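DUF3845 domain-containing protein (Bacteroides thetaiotaomicron VPI-5482, PDB 3GF6) is a bacterial lipoprotein of unknown function whose single chain folds into an all-beta domain. Local coordinates at residues 8-13 against 154-159; 59-64 against 190-195. All blocks are in the same frame, centred on the assembly; numbering follows the deposited sequence.

Contact 1: residues 8-13 against 154-159; sequences YPVGDV and FMCKGG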
loop_
_atom_site.group_PDB
_atom_site.type_symbol
_atom_site.label_atom_id
_atom_site.label_comp_id
_atom_site.label_asym_id
_atom_site.label_seq_id
_atom_site.Cartn_x
_atom_site.Cartn_y
_atom_site.Cartn_z
ATOM N N TYR A 8 -0.481 13.355 -8.019
ATOM C CA TYR A 8 -0.424 13.216 -6.574
ATOM C C TYR A 8 0.922 12.647 -6.040
ATOM O O TYR A 8 0.948 11.586 -5.404
ATOM C CB TYR A 8 -1.539 12.289 -6.143
ATOM C CG TYR A 8 -2.970 12.756 -6.387
ATOM C CD1 TYR A 8 -3.420 14.000 -5.948
ATOM C CD2 TYR A 8 -3.887 11.908 -6.968
ATOM C CE1 TYR A 8 -4.775 14.402 -6.114
ATOM C CE2 TYR A 8 -5.227 12.293 -7.157
ATOM C CZ TYR A 8 -5.674 13.523 -6.694
ATOM O OH TYR A 8 -7.005 13.879 -6.873
ATOM N N PRO A 9 2.042 13.361 -6.280
ATOM C CA PRO A 9 3.351 12.861 -5.849
ATOM C C PRO A 9 3.580 12.934 -4.335
ATOM O O PRO A 9 3.164 13.892 -3.680
ATOM C CB PRO A 9 4.343 13.779 -6.578
ATOM C CG PRO A 9 3.624 15.103 -6.683
ATOM C CD PRO A 9 2.132 14.689 -6.892
ATOM N N VAL A 10 4.291 11.948 -3.818
ATOM C CA VAL A 10 4.776 11.963 -2.450
ATOM C C VAL A 10 6.213 11.571 -2.532
ATOM O O VAL A 10 6.543 10.543 -3.144
ATOM C CB VAL A 10 3.995 11.020 -1.555
ATOM C CG1 VAL A 10 4.654 10.882 -0.147
ATOM C CG2 VAL A 10 2.528 11.490 -1.471
ATOM N N GLY A 11 7.065 12.390 -1.907
ATOM C CA GLY A 11 8.491 12.184 -1.915
ATOM C C GLY A 11 9.015 11.435 -0.697
ATOM O O GLY A 11 8.473 10.401 -0.296
ATOM N N ASP A 12 10.076 11.985 -0.090
ATOM C CA ASP A 12 10.707 11.343 1.069
ATOM C C ASP A 12 9.942 11.697 2.337
ATOM O O ASP A 12 10.341 12.540 3.128
ATOM C CB ASP A 12 12.183 11.709 1.154
ATOM C CG ASP A 12 12.949 11.375 -0.133
ATOM O OD1 ASP A 12 12.662 10.323 -0.782
ATOM O OD2 ASP A 12 13.848 12.177 -0.488
ATOM N N VAL A 13 8.795 11.053 2.499
ATOM C CA VAL A 13 7.874 11.388 3.549
ATOM C C VAL A 13 7.838 10.227 4.540
ATOM O O VAL A 13 7.854 9.063 4.151
ATOM C CB VAL A 13 6.468 11.656 3.004
ATOM C CG1 VAL A 13 5.466 11.705 4.126
ATOM C CG2 VAL A 13 6.461 12.931 2.221
ATOM N N PHE A 154 -2.563 7.194 8.739
ATOM C CA PHE A 154 -1.958 6.562 9.926
ATOM C C PHE A 154 -0.457 6.289 9.712
ATOM O O PHE A 154 0.352 6.420 10.629
ATOM C CB PHE A 154 -2.693 5.257 10.293
ATOM C CG PHE A 154 -4.178 5.434 10.570
ATOM C CD1 PHE A 154 -4.669 6.575 11.190
ATOM C CD2 PHE A 154 -5.095 4.468 10.129
ATOM C CE1 PHE A 154 -6.042 6.732 11.417
ATOM C CE2 PHE A 154 -6.455 4.629 10.345
ATOM C CZ PHE A 154 -6.925 5.756 10.986
HETATM N N MSE A 155 -0.106 5.893 8.481
HETATM C CA MSE A 155 1.268 5.596 8.112
HETATM C C MSE A 155 1.444 6.009 6.673
HETATM O O MSE A 155 0.638 5.669 5.790
HETATM C CB MSE A 155 1.623 4.104 8.254
HETATM C CG MSE A 155 3.122 3.792 8.138
HETATM SE SE MSE A 155 3.478 2.013 7.444
HETATM C CE MSE A 155 2.937 2.257 5.566
ATOM N N CYS A 156 2.505 6.752 6.425
ATOM C CA CYS A 156 2.850 7.137 5.060
ATOM C C CYS A 156 4.366 7.139 4.952
ATOM O O CYS A 156 5.034 7.920 5.623
ATOM C CB CYS A 156 2.281 8.529 4.707
ATOM S SG CYS A 156 2.571 8.993 2.985
ATOM N N LYS A 157 4.895 6.257 4.122
ATOM C CA LYS A 157 6.331 6.116 3.909
ATOM C C LYS A 157 6.628 6.129 2.420
ATOM O O LYS A 157 6.273 5.194 1.668
ATOM C CB LYS A 157 6.915 4.871 4.589
ATOM C CG LYS A 157 6.937 4.975 6.128
ATOM C CD LYS A 157 7.258 3.674 6.797
ATOM C CE LYS A 157 7.000 3.774 8.331
ATOM N NZ LYS A 157 7.785 4.810 9.103
ATOM N N GLY A 158 7.263 7.211 1.993
ATOM C CA GLY A 158 7.635 7.401 0.597
ATOM C C GLY A 158 9.102 7.571 0.293
ATOM O O GLY A 158 9.932 7.946 1.142
ATOM N N GLY A 159 9.444 7.294 -0.945
ATOM C CA GLY A 159 10.790 7.600 -1.445
ATOM C C GLY A 159 11.836 6.887 -0.606
ATOM O O GLY A 159 11.669 5.701 -0.270
#
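Val13 and Val10 of the loop 8-13 both put a methyl against Cys156 SG. The Cys156 CB leaves strand 153-158 on the side of the loop, and SG stands anti to the backbone N (chi1 -175°). SG then lies 4.1 Å from Val13 CG1 and 4.2 Å from Val10 CG1. These two methyls give the thiol its apolar company. Tyr135 and Gln137 of strand 129-139 also neighbour the Cys156 side chain. Val13 turns CG1 anti to its own N (chi1 168°), which brings this branch to the sulfur.

One hydrogen bond joins the two backbones. Gly158 N donates to Val13 O at 2.9 Å, nearly straight at 170° and in the carbonyl plane. The same oxygen takes a CA-H...O contact from Lys157 CA at 3.3 Å.

Gly11 to Val13 form an inverse gamma turn centred on Asp12. Its weak bond runs from Val13 N to Gly11 O. The turn lies against Gly158 and Gly159, where a CB on either glycine would clash, with Gly11 O or Asp12 OD1 respectively. Asp12 OD1 comes to 3.4 Å from Gly159 CA and accepts a hydrogen bond from Met160 N. Lys157 points away from the loop and forms salt bridges with Asp14 and Glu16.

The chemistry is mixed: valine methyls cover a buried thiol, while one straight backbone bond and the Asp12 carboxylate on Met160 N tie down the turn where the loop enters edge strand 14-16.

Contact 2: residues 59-64 against 190-195; sequences FMIDLK and FNLFIN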
loop_
_atom_site.group_PDB
_atom_site.type_symbol
_atom_site.label_atom_id
_atom_site.label_comp_id
_atom_site.label_asym_id
_atom_site.label_seq_id
_atom_site.Cartn_x
_atom_site.Cartn_y
_atom_site.Cartn_z
ATOM N N PHE A 59 -0.123 4.026 -11.162
ATOM C CA PHE A 59 -0.863 2.847 -10.706
ATOM C C PHE A 59 -0.723 2.614 -9.248
ATOM O O PHE A 59 0.171 3.189 -8.604
ATOM C CB PHE A 59 -0.493 1.575 -11.500
ATOM C CG PHE A 59 0.966 1.270 -11.529
ATOM C CD1 PHE A 59 1.597 0.585 -10.491
ATOM C CD2 PHE A 59 1.729 1.679 -12.594
ATOM C CE1 PHE A 59 3.000 0.357 -10.553
ATOM C CE2 PHE A 59 3.096 1.429 -12.651
ATOM C CZ PHE A 59 3.715 0.753 -11.643
HETATM N N MSE A 60 -1.648 1.816 -8.698
HETATM C CA MSE A 60 -1.582 1.498 -7.312
HETATM C C MSE A 60 -1.634 -0.011 -7.095
HETATM O O MSE A 60 -2.026 -0.774 -7.980
HETATM C CB MSE A 60 -2.672 2.235 -6.507
HETATM C CG MSE A 60 -4.001 1.822 -6.867
HETATM SE SE MSE A 60 -4.697 0.412 -5.693
HETATM C CE MSE A 60 -6.446 0.742 -6.476
ATOM N N ILE A 61 -1.179 -0.396 -5.903
ATOM C CA ILE A 61 -1.083 -1.804 -5.537
ATOM C C ILE A 61 -2.007 -2.036 -4.348
ATOM O O ILE A 61 -1.964 -1.325 -3.312
ATOM C CB ILE A 61 0.354 -2.220 -5.144
ATOM C CG1 ILE A 61 1.356 -1.881 -6.241
ATOM C CG2 ILE A 61 0.390 -3.741 -4.762
ATOM C CD1 ILE A 61 1.057 -2.521 -7.571
ATOM N N ASP A 62 -2.872 -3.042 -4.481
ATOM C CA ASP A 62 -3.634 -3.559 -3.330
ATOM C C ASP A 62 -2.706 -4.551 -2.646
ATOM O O ASP A 62 -2.332 -5.569 -3.238
ATOM C CB ASP A 62 -4.922 -4.288 -3.751
ATOM C CG ASP A 62 -6.025 -3.334 -4.238
ATOM O OD1 ASP A 62 -5.891 -2.100 -4.179
ATOM O OD2 ASP A 62 -7.043 -3.835 -4.728
ATOM N N LEU A 63 -2.340 -4.272 -1.402
ATOM C CA LEU A 63 -1.322 -5.062 -0.696
ATOM C C LEU A 63 -1.975 -6.221 0.044
ATOM O O LEU A 63 -2.886 -6.033 0.859
ATOM C CB LEU A 63 -0.551 -4.201 0.287
ATOM C CG LEU A 63 0.400 -3.191 -0.385
ATOM C CD1 LEU A 63 0.805 -2.197 0.716
ATOM C CD2 LEU A 63 1.594 -3.864 -1.006
ATOM N N LYS A 64 -1.507 -7.426 -0.255
ATOM C CA LYS A 64 -2.109 -8.633 0.290
ATOM C C LYS A 64 -1.021 -9.634 0.685
ATOM O O LYS A 64 0.076 -9.591 0.139
ATOM C CB LYS A 64 -3.047 -9.287 -0.746
ATOM C CG LYS A 64 -4.199 -8.389 -1.161
ATOM C CD LYS A 64 -5.167 -9.090 -2.127
ATOM C CE LYS A 64 -6.190 -8.061 -2.583
ATOM N NZ LYS A 64 -7.217 -8.624 -3.473
ATOM N N PHE A 190 -4.733 -0.139 2.823
ATOM C CA PHE A 190 -3.262 -0.415 2.821
ATOM C C PHE A 190 -2.827 -0.657 1.398
ATOM O O PHE A 190 -3.260 -1.619 0.763
ATOM C CB PHE A 190 -2.937 -1.558 3.776
ATOM C CG PHE A 190 -1.475 -1.825 3.980
ATOM C CD1 PHE A 190 -0.548 -0.785 4.178
ATOM C CD2 PHE A 190 -1.026 -3.150 4.059
ATOM C CE1 PHE A 190 0.825 -1.072 4.383
ATOM C CE2 PHE A 190 0.321 -3.432 4.247
ATOM C CZ PHE A 190 1.242 -2.392 4.403
ATOM N N ASN A 191 -2.053 0.301 0.868
ATOM C CA ASN A 191 -1.708 0.338 -0.544
ATOM C C ASN A 191 -0.325 0.905 -0.795
ATOM O O ASN A 191 0.252 1.571 0.069
ATOM C CB ASN A 191 -2.679 1.203 -1.367
ATOM C CG ASN A 191 -4.112 0.744 -1.277
ATOM O OD1 ASN A 191 -4.633 -0.001 -2.155
ATOM N ND2 ASN A 191 -4.784 1.191 -0.231
ATOM N N LEU A 192 0.196 0.612 -1.980
ATOM C CA LEU A 192 1.274 1.386 -2.588
ATOM C C LEU A 192 0.685 2.270 -3.688
ATOM O O LEU A 192 -0.189 1.836 -4.466
ATOM C CB LEU A 192 2.353 0.513 -3.220
ATOM C CG LEU A 192 3.129 -0.451 -2.326
ATOM C CD1 LEU A 192 4.168 -1.241 -3.167
ATOM C CD2 LEU A 192 3.823 0.282 -1.228
ATOM N N PHE A 193 1.159 3.501 -3.754
ATOM C CA PHE A 193 0.841 4.434 -4.831
ATOM C C PHE A 193 2.134 4.758 -5.590
ATOM O O PHE A 193 3.158 5.073 -4.944
ATOM C CB PHE A 193 0.168 5.696 -4.239
ATOM C CG PHE A 193 -1.196 5.424 -3.661
ATOM C CD1 PHE A 193 -2.313 5.335 -4.469
ATOM C CD2 PHE A 193 -1.374 5.306 -2.315
ATOM C CE1 PHE A 193 -3.533 5.026 -3.957
ATOM C CE2 PHE A 193 -2.609 5.030 -1.784
ATOM C CZ PHE A 193 -3.717 4.948 -2.606
ATOM N N ILE A 194 2.106 4.563 -6.913
ATOM C CA ILE A 194 3.296 4.624 -7.764
ATOM C C ILE A 194 3.056 5.474 -9.003
ATOM O O ILE A 194 1.954 5.493 -9.556
ATOM C CB ILE A 194 3.759 3.183 -8.192
ATOM C CG1 ILE A 194 4.208 2.394 -6.982
ATOM C CG2 ILE A 194 4.946 3.246 -9.240
ATOM C CD1 ILE A 194 4.122 0.861 -7.208
ATOM N N ASN A 195 4.092 6.171 -9.475
ATOM C CA ASN A 195 4.069 6.724 -10.815
ATOM C C ASN A 195 5.425 6.459 -11.464
ATOM O O ASN A 195 6.439 6.649 -10.835
ATOM C CB ASN A 195 3.809 8.232 -10.847
ATOM C CG ASN A 195 3.689 8.761 -12.278
ATOM O OD1 ASN A 195 2.936 8.201 -13.087
ATOM N ND2 ASN A 195 4.483 9.794 -12.622
HETATM O O HOH W 1 -5.218 -3.735 -0.056
#
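The apolar side of the contact starts with Leu63 on Phe190. Leu63 CD1 sits over the middle of one face of the Phe190 ring, 3.6 Å from its centroid and only 6° off the normal. The ring reaches this methyl with CG anti to the backbone N (chi1 -173°). With an alanine at Phe190, Leu63 CD1 would probably lose the face it rests on, and Leu116 and Leu138 a packing partner. Leu63 CD2 meets Leu192 CG at 4.0 Å, roughly at a right angle. Ile61 and Leu192 lie side by side, CB to CB 3.9 Å. Farther along this face, Ile194 CD1 touches Phe59 CE1 at 3.6 Å and also reaches Ile61 CG1.

On the other face Met60 CB packs on Phe193 CD1 at 3.7 Å. The Met60 residue is selenomethionine.

Between the faces run four backbone hydrogen bonds, two for each of the pairs Phe59-Ile194 and Ile61-Leu192. Ile61 N to Leu192 O is the shortest, at 2.8 Å and 163°. Ile194 N lies nearly in line with the Phe59 carbonyl, but its N-H is bent.

At the polar edge Asp62 and Asn191 stand side by side. Beyond the end of strand 56-62 a water lies between two carbonyls, 3.0 Å from Phe190 O, with a long, weak approach to Leu63 O. Alternating hydrogen-bonded and non-hydrogen-bonded pairs define an antiparallel strand pair, here inside a two-sheet, all-beta fold.

How the contacts relate
Both contacts reach the same antiparallel sheet, with centres 12 Å apart. Contact 1 joins the loop before strand 14-16 to strand 153-158. Contact 2 pairs strand 56-62 with strand 187-198. Strand 129-139 lies between them, bonded to 153-158 on one flank and to 187-198 on the other. The two contacts also touch directly: Met155 CE of contact 1 packs 4.1 Å from Phe190 CE1 of contact 2. Along the chain the segments alternate, 8-13, 59-64, 154-159, 190-195, so the contacts cross along the chain. The first residues of the chain, as a loop, and strands from its earlier and later parts thus meet at one sheet.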